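Local coordinates for carboxysome shell vertex protein CcmL (Thermosynechococcus elongatus, PDB 4N8F) that probably forms the pentameric vertices of the carboxysome shell, which encloses RuBisCO in a polyhedral inclusion, at residues C[17-21]-C[22-26]. Residues are numbered along the deposited sequence; the frame is centred on the assembly and turned at random.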
# COMPACT_ATOMS: atom_id res chain seq x y z
N ASP C 17 -18.12 9.01 13.41
CA ASP C 17 -18.14 10.28 14.16
C ASP C 17 -16.91 11.13 13.97
O ASP C 17 -16.97 12.35 14.04
CB ASP C 17 -18.14 9.98 15.66
CG ASP C 17 -19.48 9.60 16.19
OD1 ASP C 17 -20.42 9.64 15.41
OD2 ASP C 17 -19.58 9.27 17.38
N THR C 18 -15.78 10.48 13.81
CA THR C 18 -14.51 11.18 13.66
C THR C 18 -14.39 11.92 12.30
O THR C 18 -13.49 12.69 12.10
CB THR C 18 -13.36 10.16 13.77
OG1 THR C 18 -13.64 9.03 12.91
CG2 THR C 18 -13.27 9.66 15.19
N LEU C 19 -15.28 11.62 11.37
CA LEU C 19 -15.35 12.31 10.10
C LEU C 19 -16.33 13.46 10.00
O LEU C 19 -16.47 14.01 8.93
CB LEU C 19 -15.65 11.31 8.99
CG LEU C 19 -14.70 10.13 8.96
CD1 LEU C 19 -15.08 9.21 7.82
CD2 LEU C 19 -13.29 10.67 8.82
N THR C 20 -16.96 13.88 11.10
CA THR C 20 -17.80 15.07 11.08
C THR C 20 -17.09 16.32 10.56
O THR C 20 -15.99 16.61 10.97
CB THR C 20 -18.31 15.36 12.50
OG1 THR C 20 -19.12 14.24 12.93
CG2 THR C 20 -19.15 16.56 12.53
N GLY C 21 -17.72 17.02 9.62
CA GLY C 21 -17.12 18.20 8.95
C GLY C 21 -16.00 17.92 7.98
O GLY C 21 -15.36 18.82 7.53
N VAL C 22 -15.70 16.68 7.66
CA VAL C 22 -14.57 16.43 6.78
C VAL C 22 -15.05 16.62 5.35
O VAL C 22 -16.04 16.04 4.95
CB VAL C 22 -14.00 15.02 6.94
CG1 VAL C 22 -12.81 14.80 5.97
CG2 VAL C 22 -13.52 14.82 8.38
N LYS C 23 -14.39 17.48 4.60
CA LYS C 23 -14.65 17.58 3.19
C LYS C 23 -14.03 16.45 2.38
O LYS C 23 -12.83 16.23 2.42
CB LYS C 23 -14.21 18.94 2.62
CG LYS C 23 -15.11 19.32 1.44
CD LYS C 23 -14.42 20.24 0.45
CE LYS C 23 -15.24 20.34 -0.84
NZ LYS C 23 -16.67 20.59 -0.61
N PHE C 24 -14.85 15.75 1.62
CA PHE C 24 -14.39 14.69 0.71
C PHE C 24 -14.37 15.11 -0.78
O PHE C 24 -15.40 15.27 -1.44
CB PHE C 24 -15.26 13.44 0.82
CG PHE C 24 -15.35 12.88 2.21
CD1 PHE C 24 -14.30 12.27 2.78
CD2 PHE C 24 -16.52 12.98 2.95
CE1 PHE C 24 -14.38 11.73 4.04
CE2 PHE C 24 -16.61 12.45 4.22
CZ PHE C 24 -15.54 11.81 4.75
N LEU C 25 -13.16 15.20 -1.34
CA LEU C 25 -13.07 15.56 -2.74
C LEU C 25 -12.91 14.30 -3.51
O LEU C 25 -12.28 13.38 -3.03
CB LEU C 25 -11.89 16.50 -2.96
CG LEU C 25 -11.97 17.92 -2.41
CD1 LEU C 25 -10.69 18.65 -2.76
CD2 LEU C 25 -13.16 18.69 -2.95
N VAL C 26 -13.46 14.26 -4.72
CA VAL C 26 -13.04 13.29 -5.70
C VAL C 26 -11.85 13.81 -6.53
O VAL C 26 -11.89 14.93 -7.04
CB VAL C 26 -14.19 12.93 -6.63
CG1 VAL C 26 -13.79 11.79 -7.55
CG2 VAL C 26 -15.45 12.60 -5.84
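Val22 meets Leu19 through both backbone and side chain. Val22 N donates a hydrogen bond of 3.1 Å to Leu19 O, with an N-H...O angle of 154°. The N sits above the carbonyl plane. This bond closes a type II beta turn, Leu19 to Val22, with Gly21 at positive phi (72°). Thr20, within the turn, bonds back through Thr20 OG1 to Asp17 O at 3.1 Å. Val22 has CG2 beside its own backbone N and CG1 anti to it (chi1 179°). Val22 CG2 therefore leans back over the turn and lies 3.1 Å from Leu19 O, a tight fit. Val22 CG2 also reaches the Leu19 side chain, 4.2 Å from Leu19 CB. Phe24, on strand 24-30, swings its ring back toward the loop. Leu19 CD1 touches Phe24 CZ at 4.0 Å, at the ring edge and near its plane. Val22 O lies over one ring face, offset toward the rim. Leu19 also packs on Val79 and Phe24 on Leu56, both of a neighbouring subunit. A type II turn thus leads from the 3-10 segment 17-19 into a barrel strand of the CcmL/EutN fold, beside the pentamer interface.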